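Local coordinates for protein ATP synthase subunit s, mitochondrial (PDB 3E4G) that helps regulate the mitochondrial ATP synthase, being needed for its proton conduction and blocking a proton leak through an alternative exit pathway, at residues C34-Q43 against Y61-C72; I98-Q108 against V127-F138. The protein carries 1 engineered substitution. One frame throughout, in Å; residues are numbered along the deposited sequence.

Contact 1 (C34-Q43 against Y61-C72); sequences CGAMVRYHGQ and YKIQAIDATDSC. With MG (magnesium ion), chain B.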
loop_
_atom_site.group_PDB
_atom_site.type_symbol
_atom_site.label_atom_id
_atom_site.label_comp_id
_atom_site.label_asym_id
_atom_site.label_seq_id
_atom_site.Cartn_x
_atom_site.Cartn_y
_atom_site.Cartn_z
ATOM N N CYS A 34 -7.131 6.180 -8.655
ATOM C CA CYS A 34 -7.632 4.866 -8.345
ATOM C C CYS A 34 -8.489 4.837 -7.080
ATOM O O CYS A 34 -8.803 3.739 -6.577
ATOM C CB CYS A 34 -6.470 3.857 -8.223
ATOM S SG CYS A 34 -5.656 3.487 -9.773
ATOM N N GLY A 35 -8.928 5.997 -6.577
ATOM C CA GLY A 35 -9.840 6.009 -5.436
ATOM C C GLY A 35 -9.181 5.796 -4.095
ATOM O O GLY A 35 -9.875 5.395 -3.134
ATOM N N ALA A 36 -7.880 6.046 -3.974
ATOM C CA ALA A 36 -7.174 6.047 -2.728
ATOM C C ALA A 36 -6.875 7.500 -2.290
ATOM O O ALA A 36 -7.153 8.483 -3.029
ATOM C CB ALA A 36 -5.910 5.191 -2.822
ATOM N N MET A 37 -6.301 7.638 -1.138
ATOM C CA MET A 37 -5.926 8.954 -0.554
ATOM C C MET A 37 -4.468 8.832 -0.052
ATOM O O MET A 37 -3.989 7.752 0.289
ATOM C CB MET A 37 -6.850 9.290 0.644
ATOM C CG MET A 37 -8.323 9.337 0.278
ATOM S SD MET A 37 -9.287 9.668 1.789
ATOM C CE MET A 37 -10.936 9.583 1.134
ATOM N N VAL A 38 -3.807 9.995 -0.008
ATOM C CA VAL A 38 -2.449 10.057 0.564
ATOM C C VAL A 38 -2.367 11.253 1.516
ATOM O O VAL A 38 -3.116 12.233 1.379
ATOM C CB VAL A 38 -1.339 10.210 -0.492
ATOM C CG1 VAL A 38 -1.396 9.001 -1.497
ATOM C CG2 VAL A 38 -1.328 11.513 -1.243
ATOM N N ARG A 39 -1.422 11.180 2.431
ATOM C CA ARG A 39 -1.133 12.310 3.336
ATOM C C ARG A 39 0.371 12.499 3.339
ATOM O O ARG A 39 1.142 11.528 3.496
ATOM C CB ARG A 39 -1.621 12.039 4.750
ATOM C CG ARG A 39 -1.457 13.279 5.646
ATOM C CD ARG A 39 -1.916 13.055 7.073
ATOM N NE ARG A 39 -1.256 11.932 7.727
ATOM C CZ ARG A 39 0.046 11.892 8.018
ATOM N NH1 ARG A 39 0.831 12.984 7.824
ATOM N NH2 ARG A 39 0.584 10.785 8.465
ATOM N N TYR A 40 0.788 13.750 3.135
ATOM C CA TYR A 40 2.232 14.074 3.072
ATOM C C TYR A 40 2.798 14.320 4.464
ATOM O O TYR A 40 2.148 14.807 5.402
ATOM C CB TYR A 40 2.430 15.328 2.216
ATOM C CG TYR A 40 1.971 15.128 0.801
ATOM C CD1 TYR A 40 2.430 14.046 0.043
ATOM C CD2 TYR A 40 1.069 16.020 0.180
ATOM C CE1 TYR A 40 2.007 13.855 -1.262
ATOM C CE2 TYR A 40 0.670 15.837 -1.109
ATOM C CZ TYR A 40 1.135 14.746 -1.840
ATOM O OH TYR A 40 0.678 14.592 -3.139
ATOM N N HIS A 41 4.107 13.981 4.569
ATOM C CA HIS A 41 4.882 14.408 5.748
ATOM C C HIS A 41 4.666 15.900 5.949
ATOM O O HIS A 41 4.744 16.704 5.042
ATOM C CB HIS A 41 6.366 14.140 5.515
ATOM C CG HIS A 41 6.732 12.739 5.758
ATOM N ND1 HIS A 41 7.006 12.267 7.016
ATOM C CD2 HIS A 41 6.827 11.667 4.882
ATOM C CE1 HIS A 41 7.257 10.980 6.911
ATOM N NE2 HIS A 41 7.128 10.572 5.636
ATOM N N GLY A 42 4.440 16.227 7.245
ATOM C CA GLY A 42 4.282 17.631 7.667
ATOM C C GLY A 42 2.911 18.181 7.507
ATOM O O GLY A 42 2.680 19.343 7.875
ATOM N N GLN A 43 1.947 17.400 6.982
ATOM C CA GLN A 43 0.593 17.890 6.807
ATOM C C GLN A 43 -0.381 17.026 7.588
ATOM O O GLN A 43 -0.305 15.794 7.628
ATOM C CB GLN A 43 0.206 17.925 5.342
ATOM C CG GLN A 43 1.174 18.779 4.551
ATOM C CD GLN A 43 0.626 19.148 3.220
ATOM O OE1 GLN A 43 -0.127 18.422 2.573
ATOM N NE2 GLN A 43 0.961 20.374 2.808
ATOM N N TYR A 61 6.697 17.549 -1.634
ATOM C CA TYR A 61 5.741 16.780 -0.810
ATOM C C TYR A 61 6.083 15.300 -0.900
ATOM O O TYR A 61 6.233 14.740 -2.002
ATOM C CB TYR A 61 4.322 17.075 -1.240
ATOM C CG TYR A 61 3.924 18.480 -0.919
ATOM C CD1 TYR A 61 3.831 18.875 0.397
ATOM C CD2 TYR A 61 3.759 19.438 -1.939
ATOM C CE1 TYR A 61 3.561 20.252 0.676
ATOM C CE2 TYR A 61 3.475 20.802 -1.699
ATOM C CZ TYR A 61 3.352 21.103 -0.449
ATOM O OH TYR A 61 3.100 22.494 -0.105
ATOM N N LYS A 62 6.200 14.699 0.265
ATOM C CA LYS A 62 6.611 13.281 0.375
ATOM C C LYS A 62 5.499 12.516 1.062
ATOM O O LYS A 62 5.039 12.879 2.155
ATOM C CB LYS A 62 7.875 13.144 1.210
ATOM C CG LYS A 62 9.067 14.001 0.703
ATOM C CD LYS A 62 9.462 13.708 -0.737
ATOM C CE LYS A 62 10.701 14.546 -1.101
ATOM N NZ LYS A 62 11.072 14.329 -2.543
ATOM N N ILE A 63 5.049 11.425 0.437
ATOM C CA ILE A 63 4.003 10.604 1.048
ATOM C C ILE A 63 4.460 10.003 2.362
ATOM O O ILE A 63 5.500 9.304 2.393
ATOM C CB ILE A 63 3.531 9.505 0.064
ATOM C CG1 ILE A 63 2.951 10.132 -1.213
ATOM C CG2 ILE A 63 2.544 8.564 0.752
ATOM C CD1 ILE A 63 2.711 9.093 -2.345
ATOM N N GLN A 64 3.685 10.207 3.407
ATOM C CA GLN A 64 3.873 9.535 4.684
ATOM C C GLN A 64 2.901 8.392 4.877
ATOM O O GLN A 64 3.236 7.347 5.449
ATOM C CB GLN A 64 3.722 10.555 5.871
ATOM C CG GLN A 64 3.966 9.887 7.208
ATOM C CD GLN A 64 4.142 10.940 8.339
ATOM O OE1 GLN A 64 3.537 12.008 8.267
ATOM N NE2 GLN A 64 4.951 10.615 9.335
ATOM N N ALA A 65 1.625 8.604 4.491
ATOM C CA ALA A 65 0.565 7.636 4.738
ATOM C C ALA A 65 -0.286 7.506 3.480
ATOM O O ALA A 65 -0.531 8.462 2.757
ATOM C CB ALA A 65 -0.299 8.078 5.928
ATOM N N ILE A 66 -0.771 6.272 3.283
ATOM C CA ILE A 66 -1.662 5.910 2.187
ATOM C C ILE A 66 -2.879 5.258 2.773
ATOM O O ILE A 66 -2.764 4.382 3.637
ATOM C CB ILE A 66 -0.964 4.949 1.202
ATOM C CG1 ILE A 66 0.247 5.663 0.566
ATOM C CG2 ILE A 66 -1.954 4.413 0.156
ATOM C CD1 ILE A 66 1.187 4.711 -0.193
ATOM N N ASP A 67 -4.077 5.663 2.303
ATOM C CA ASP A 67 -5.323 5.049 2.727
ATOM C C ASP A 67 -6.095 4.695 1.471
ATOM O O ASP A 67 -6.695 5.592 0.838
ATOM C CB ASP A 67 -6.139 5.980 3.634
ATOM C CG ASP A 67 -7.428 5.390 4.068
ATOM O OD1 ASP A 67 -7.799 4.295 3.577
ATOM O OD2 ASP A 67 -8.056 6.042 4.956
ATOM N N ALA A 68 -5.988 3.445 1.041
ATOM C CA ALA A 68 -6.666 2.951 -0.156
ATOM C C ALA A 68 -7.880 2.183 0.292
ATOM O O ALA A 68 -7.782 0.994 0.648
ATOM C CB ALA A 68 -5.698 2.085 -0.974
ATOM N N THR A 69 -9.027 2.862 0.320
ATOM C CA THR A 69 -10.310 2.248 0.684
ATOM C C THR A 69 -11.198 2.285 -0.528
ATOM O O THR A 69 -11.370 3.329 -1.151
ATOM C CB THR A 69 -10.932 3.007 1.892
ATOM O OG1 THR A 69 -10.056 2.836 3.030
ATOM C CG2 THR A 69 -12.314 2.433 2.256
ATOM N N ASP A 70 -11.802 1.137 -0.867
ATOM C CA ASP A 70 -12.699 1.078 -2.031
ATOM C C ASP A 70 -11.946 1.597 -3.259
ATOM O O ASP A 70 -12.439 2.409 -4.033
ATOM C CB ASP A 70 -13.990 1.847 -1.781
ATOM C CG ASP A 70 -14.932 1.099 -0.857
ATOM O OD1 ASP A 70 -15.220 -0.071 -1.208
ATOM O OD2 ASP A 70 -15.448 1.652 0.109
ATOM N N SER A 71 -10.739 1.067 -3.476
ATOM C CA SER A 71 -9.811 1.516 -4.508
ATOM C C SER A 71 -9.602 0.409 -5.534
ATOM O O SER A 71 -9.668 -0.787 -5.207
ATOM C CB SER A 71 -8.503 1.889 -3.843
ATOM O OG SER A 71 -7.463 2.167 -4.756
ATOM N N CYS A 72 -9.249 0.807 -6.759
ATOM C CA CYS A 72 -8.957 -0.170 -7.849
ATOM C C CYS A 72 -7.506 -0.417 -8.044
ATOM O O CYS A 72 -7.127 -1.023 -9.080
ATOM C CB CYS A 72 -9.655 0.299 -9.177
ATOM S SG CYS A 72 -8.945 1.800 -9.862
HETATM MG MG MG B . -11.342 5.627 -1.464
HETATM O O HOH W 1 6.134 16.315 2.641
HETATM O O HOH W 2 3.923 14.464 9.405
HETATM O O HOH W 3 -0.071 22.044 0.525
HETATM O O HOH W 4 -13.136 5.048 -3.132
HETATM O O HOH W 5 -12.912 5.830 0.304
HETATM O O HOH W 6 -11.649 7.921 -2.134
#
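Strand 37-40 pairs antiparallel with strand 63-69 at the outer end of the leucine-rich repeat sheet, and a magnesium ion joins the two segments beyond the pairing. Strand 37-40 is outermost within the chain and runs against the other five. Met-37 and Asp-67 form a hydrogen-bonded pair, as do Arg-39 and Ala-65. A classic beta bulge follows: Gln-64 and Ala-65 both face Arg-39, whose O accepts from both of their N atoms.

The bulge residue Gln-64 carries much of the side-chain contact. Its OE1 takes NH1 of Arg-39 at 2.9 Å, at the edge of the guanidinium and in its plane. NH2 adds a weak bond. The Arg-39 chain bends at chi3 (56°), which turns NH1 to reach both this OE1 and Gln-43 O, at 3.0 Å. A leucine in place of Arg-39 would probably leave Gln-64 OE1 and Gln-43 O without this shared donor, so that the turn loses its side-chain tie to the bulge. Gln-64 CB sits over the centre of the His-41 ring, 3.5 Å from its centroid, and the amide stacks on that ring at 27°. His-41 NE2 bonds Tyr-86 O. Likewise Tyr-61 CB lies over the face of the Tyr-40 ring, while Tyr-40 OH bonds Ser-28 of helix 23-33.

At the far end Gly-35, with positive phi, closes a Schellman motif after that helix. Cys-34 O accepts from Cys-72 N at 3.0 Å and from Ser-71 OG at 2.8 Å, the hydroxyl lying above the carbonyl plane. Magnesium binds Gly-35 O at 2.2 Å, Thr-69 O and three waters. The two carbonyl oxygens stand close together, and the shared cation probably offsets their repulsion and ties the N-terminal domain to the repeats.

Contact 2 (I98-Q108 against V127-F138); sequences IEDGCLERLSQ and VTDKGIIALHHF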
loop_
_atom_site.group_PDB
_atom_site.type_symbol
_atom_site.label_atom_id
_atom_site.label_comp_id
_atom_site.label_asym_id
_atom_site.label_seq_id
_atom_site.Cartn_x
_atom_site.Cartn_y
_atom_site.Cartn_z
ATOM N N ILE A 98 -6.749 -6.383 -5.076
ATOM C CA ILE A 98 -5.463 -6.745 -4.408
ATOM C C ILE A 98 -5.390 -8.259 -4.321
ATOM O O ILE A 98 -6.425 -8.916 -4.024
ATOM C CB ILE A 98 -5.327 -5.995 -3.013
ATOM C CG1 ILE A 98 -5.211 -4.513 -3.250
ATOM C CG2 ILE A 98 -4.209 -6.608 -2.096
ATOM C CD1 ILE A 98 -4.656 -3.566 -2.241
ATOM N N GLU A 99 -4.219 -8.804 -4.464
ATOM C CA GLU A 99 -3.966 -10.231 -4.260
ATOM C C GLU A 99 -2.598 -10.393 -3.531
ATOM O O GLU A 99 -1.843 -9.429 -3.331
ATOM C CB GLU A 99 -3.925 -10.961 -5.624
ATOM C CG GLU A 99 -5.104 -10.838 -6.477
ATOM C CD GLU A 99 -5.006 -11.552 -7.763
ATOM O OE1 GLU A 99 -4.019 -12.271 -7.977
ATOM O OE2 GLU A 99 -5.906 -11.403 -8.634
ATOM N N ASP A 100 -2.283 -11.636 -3.253
ATOM C CA ASP A 100 -0.993 -11.960 -2.641
ATOM C C ASP A 100 0.176 -11.382 -3.444
ATOM O O ASP A 100 1.158 -10.930 -2.854
ATOM C CB ASP A 100 -0.835 -13.462 -2.498
ATOM C CG ASP A 100 -1.762 -14.072 -1.489
ATOM O OD1 ASP A 100 -2.257 -13.354 -0.583
ATOM O OD2 ASP A 100 -1.935 -15.344 -1.538
ATOM N N GLY A 101 0.060 -11.433 -4.773
ATOM C CA GLY A 101 1.172 -10.937 -5.579
ATOM C C GLY A 101 1.419 -9.425 -5.369
ATOM O O GLY A 101 2.570 -8.981 -5.487
ATOM N N CYS A 102 0.387 -8.666 -5.044
ATOM C CA CYS A 102 0.520 -7.235 -4.762
ATOM C C CYS A 102 1.351 -7.052 -3.479
ATOM O O CYS A 102 2.258 -6.210 -3.395
ATOM C CB CYS A 102 -0.853 -6.586 -4.556
ATOM S SG CYS A 102 -1.986 -6.808 -5.998
ATOM N N LEU A 103 1.003 -7.846 -2.445
ATOM C CA LEU A 103 1.701 -7.779 -1.154
ATOM C C LEU A 103 3.155 -8.242 -1.303
ATOM O O LEU A 103 4.078 -7.670 -0.721
ATOM C CB LEU A 103 0.988 -8.598 -0.104
ATOM C CG LEU A 103 -0.461 -8.103 0.167
ATOM C CD1 LEU A 103 -1.108 -8.984 1.234
ATOM C CD2 LEU A 103 -0.501 -6.644 0.576
ATOM N N GLU A 104 3.384 -9.290 -2.131
ATOM C CA GLU A 104 4.721 -9.766 -2.442
ATOM C C GLU A 104 5.505 -8.630 -3.116
ATOM O O GLU A 104 6.675 -8.348 -2.716
ATOM C CB GLU A 104 4.669 -11.005 -3.306
ATOM C CG GLU A 104 4.160 -12.199 -2.567
ATOM C CD GLU A 104 3.699 -13.354 -3.418
ATOM O OE1 GLU A 104 3.606 -13.218 -4.641
ATOM O OE2 GLU A 104 3.399 -14.393 -2.839
ATOM N N ARG A 105 4.951 -7.997 -4.145
ATOM C CA ARG A 105 5.629 -6.923 -4.828
ATOM C C ARG A 105 6.035 -5.795 -3.870
ATOM O O ARG A 105 7.156 -5.283 -3.877
ATOM C CB ARG A 105 4.722 -6.384 -5.973
ATOM C CG ARG A 105 5.262 -5.287 -6.902
ATOM C CD ARG A 105 4.268 -4.903 -8.013
ATOM N NE ARG A 105 4.066 -5.989 -8.939
ATOM C CZ ARG A 105 4.982 -6.437 -9.859
ATOM N NH1 ARG A 105 6.041 -5.689 -10.162
ATOM N NH2 ARG A 105 4.790 -7.551 -10.463
ATOM N N LEU A 106 5.080 -5.417 -3.011
ATOM C CA LEU A 106 5.378 -4.361 -1.981
ATOM C C LEU A 106 6.520 -4.794 -1.065
ATOM O O LEU A 106 7.420 -4.008 -0.726
ATOM C CB LEU A 106 4.162 -4.119 -1.148
ATOM C CG LEU A 106 3.041 -3.264 -1.817
ATOM C CD1 LEU A 106 1.784 -3.348 -0.952
ATOM C CD2 LEU A 106 3.453 -1.850 -1.966
ATOM N N SER A 107 6.461 -6.044 -0.607
ATOM C CA SER A 107 7.411 -6.542 0.415
ATOM C C SER A 107 8.829 -6.523 -0.111
ATOM O O SER A 107 9.768 -6.506 0.709
ATOM C CB SER A 107 7.044 -7.928 0.864
ATOM O OG SER A 107 7.337 -8.918 -0.126
ATOM N N GLN A 108 9.016 -6.624 -1.424
ATOM C CA GLN A 108 10.333 -6.677 -2.065
ATOM C C GLN A 108 10.968 -5.344 -2.364
ATOM O O GLN A 108 12.103 -5.269 -2.821
ATOM C CB GLN A 108 10.217 -7.529 -3.377
ATOM C CG GLN A 108 9.977 -8.996 -3.035
ATOM C CD GLN A 108 11.110 -9.590 -2.420
ATOM O OE1 GLN A 108 10.990 -10.438 -1.454
ATOM N NE2 GLN A 108 12.310 -9.346 -2.887
ATOM N N VAL A 127 -6.794 -11.868 -0.302
ATOM C CA VAL A 127 -5.526 -12.055 0.398
ATOM C C VAL A 127 -5.544 -13.345 1.181
ATOM O O VAL A 127 -6.494 -13.689 1.864
ATOM C CB VAL A 127 -5.302 -10.823 1.342
ATOM C CG1 VAL A 127 -4.130 -11.086 2.279
ATOM C CG2 VAL A 127 -5.118 -9.565 0.494
ATOM N N THR A 128 -4.429 -14.067 1.086
ATOM C CA THR A 128 -4.294 -15.315 1.847
ATOM C C THR A 128 -3.110 -15.237 2.760
ATOM O O THR A 128 -2.320 -14.270 2.815
ATOM C CB THR A 128 -4.158 -16.564 0.885
ATOM O OG1 THR A 128 -2.760 -16.700 0.488
ATOM C CG2 THR A 128 -5.084 -16.512 -0.278
ATOM N N ASP A 129 -2.898 -16.357 3.483
ATOM C CA ASP A 129 -1.762 -16.474 4.364
ATOM C C ASP A 129 -0.461 -16.149 3.646
ATOM O O ASP A 129 0.473 -15.594 4.260
ATOM C CB ASP A 129 -1.688 -17.889 4.950
ATOM C CG ASP A 129 -3.036 -18.329 5.622
ATOM O OD1 ASP A 129 -3.995 -18.621 4.852
ATOM O OD2 ASP A 129 -3.115 -18.243 6.860
ATOM N N LYS A 130 -0.319 -16.535 2.392
ATOM C CA LYS A 130 0.932 -16.280 1.646
ATOM C C LYS A 130 1.256 -14.810 1.517
ATOM O O LYS A 130 2.406 -14.371 1.670
ATOM C CB LYS A 130 0.837 -16.896 0.240
ATOM C CG LYS A 130 2.010 -16.863 -0.614
ATOM C CD LYS A 130 1.815 -17.713 -1.885
ATOM C CE LYS A 130 1.019 -16.979 -2.818
ATOM N NZ LYS A 130 1.764 -16.381 -3.907
ATOM N N GLY A 131 0.258 -13.999 1.195
ATOM C CA GLY A 131 0.492 -12.582 1.066
ATOM C C GLY A 131 0.859 -11.935 2.397
ATOM O O GLY A 131 1.690 -11.040 2.461
ATOM N N ILE A 132 0.187 -12.387 3.448
ATOM C CA ILE A 132 0.500 -11.834 4.785
ATOM C C ILE A 132 1.908 -12.162 5.172
ATOM O O ILE A 132 2.653 -11.317 5.699
ATOM C CB ILE A 132 -0.545 -12.330 5.825
ATOM C CG1 ILE A 132 -1.979 -11.879 5.483
ATOM C CG2 ILE A 132 -0.122 -11.894 7.246
ATOM C CD1 ILE A 132 -2.132 -10.411 5.251
ATOM N N ILE A 133 2.334 -13.408 4.999
ATOM C CA ILE A 133 3.633 -13.807 5.477
ATOM C C ILE A 133 4.761 -13.034 4.723
ATOM O O ILE A 133 5.768 -12.748 5.338
ATOM C CB ILE A 133 3.777 -15.371 5.341
ATOM C CG1 ILE A 133 2.904 -16.065 6.347
ATOM C CG2 ILE A 133 5.232 -15.815 5.511
ATOM C CD1 ILE A 133 3.549 -16.048 7.770
ATOM N N ALA A 134 4.506 -12.621 3.480
ATOM C CA ALA A 134 5.439 -11.815 2.757
ATOM C C ALA A 134 5.833 -10.485 3.489
ATOM O O ALA A 134 6.917 -9.941 3.311
ATOM C CB ALA A 134 4.938 -11.552 1.371
ATOM N N LEU A 135 4.893 -9.994 4.305
ATOM C CA LEU A 135 5.121 -8.725 5.032
ATOM C C LEU A 135 6.226 -8.798 6.053
ATOM O O LEU A 135 6.641 -7.743 6.578
ATOM C CB LEU A 135 3.824 -8.234 5.668
ATOM C CG LEU A 135 2.660 -8.105 4.668
ATOM C CD1 LEU A 135 1.363 -7.777 5.473
ATOM C CD2 LEU A 135 2.998 -7.054 3.533
ATOM N N HIS A 136 6.724 -10.004 6.339
ATOM C CA HIS A 136 7.864 -10.101 7.287
ATOM C C HIS A 136 9.094 -9.339 6.772
ATOM O O HIS A 136 9.948 -8.953 7.597
ATOM C CB HIS A 136 8.212 -11.549 7.593
ATOM C CG HIS A 136 8.989 -12.226 6.575
ATOM N ND1 HIS A 136 8.471 -12.871 5.479
ATOM C CD2 HIS A 136 10.319 -12.453 6.566
ATOM C CE1 HIS A 136 9.489 -13.403 4.789
ATOM N NE2 HIS A 136 10.626 -13.127 5.413
ATOM N N HIS A 137 9.176 -9.047 5.493
ATOM C CA HIS A 137 10.324 -8.258 4.990
ATOM C C HIS A 137 10.252 -6.813 5.450
ATOM O O HIS A 137 11.273 -6.096 5.323
ATOM C CB HIS A 137 10.381 -8.285 3.470
ATOM C CG HIS A 137 10.715 -9.640 2.962
ATOM N ND1 HIS A 137 11.957 -10.295 3.172
ATOM C CD2 HIS A 137 9.962 -10.479 2.283
ATOM C CE1 HIS A 137 11.874 -11.504 2.683
ATOM N NE2 HIS A 137 10.734 -11.614 2.021
ATOM N N PHE A 138 9.115 -6.325 5.940
ATOM C CA PHE A 138 9.002 -4.982 6.532
ATOM C C PHE A 138 9.557 -5.045 7.927
ATOM O O PHE A 138 8.865 -5.126 8.938
ATOM C CB PHE A 138 7.563 -4.476 6.456
ATOM C CG PHE A 138 7.066 -4.177 5.091
ATOM C CD1 PHE A 138 7.876 -4.055 3.955
ATOM C CD2 PHE A 138 5.687 -3.891 4.907
ATOM C CE1 PHE A 138 7.369 -3.656 2.761
ATOM C CE2 PHE A 138 5.192 -3.528 3.672
ATOM C CZ PHE A 138 6.027 -3.411 2.597
HETATM O O HOH W 7 1.922 -14.428 -6.443
#
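Asp-100 and Thr-128 cross at about a right angle where two neighbouring helices of the leucine-rich repeats begin. Helix 100-107 belongs to the third repeat and helix 129-134 to the fourth. They run nearly parallel, 11° apart, with axes 8.1 Å from each other.

The Asp-100 carboxylate grips the start of the second helix with both oxygens. Asp-100 OD1 accepts from Thr-128 N at 2.8 Å, and the bond is almost straight (175°). OD2 accepts from Thr-128 OG1 through its syn lone pair. That hydroxyl oxygen also accepts from Lys-130 N, so the N-cap threonine serves its own helix and its neighbour. Gly-131 lies against Asp-100, CA to CA 4.0 Å. A CB at Gly-131 would clash with OD1.

One turn further along its helix, Leu-103 points toward the second helix. Its CD1 meets Val-127 CG1 at 3.8 Å, and its CB lies near Gly-131 O. Leu-103 and Ile-132 also touch Ile-121 of strand 118-122, which places this layer between helices and sheet. On the outer side Lys-130 bends at chi3 and chi4 and crosses Glu-104 obliquely. Lys-130 NZ meets Glu-104 OE2 in a salt bridge of 2.8 Å, on the syn side of the carboxylate. A water donates to Glu-104 OE1 and accepts a weak bond from Lys-130 NZ.

Toward the C-terminal ends, Ser-107 CB packs on Ala-134 O. Its OG lies between the backbone N and the carbonyl carbon (chi1 73°), where it reaches back to Glu-104 O. The Phe-138 ring presents its edge to Leu-106 O, which lies 3.5 Å from CE1.

Both contacts are partly buried. Contact 1 joins two adjacent strands, the first entered from the N-terminal domain, and contact 2 joins helices of the third and fourth repeats. Contact 1 works within the sheet, at its N-terminal edge. Contact 2 works between helices in the layer packed on that sheet. No element is shared. Their centres are 19 Å apart, on opposite sides of the chain's centre, and their nearest atoms are about 6 Å apart. Contact 1 relies on backbone pairing, ring faces and a metal. Contact 2 has no backbone-to-backbone bonds and depends on side chains: a carboxylate at the helix starts, an apolar layer toward the sheet and a salt bridge at the partly exposed side.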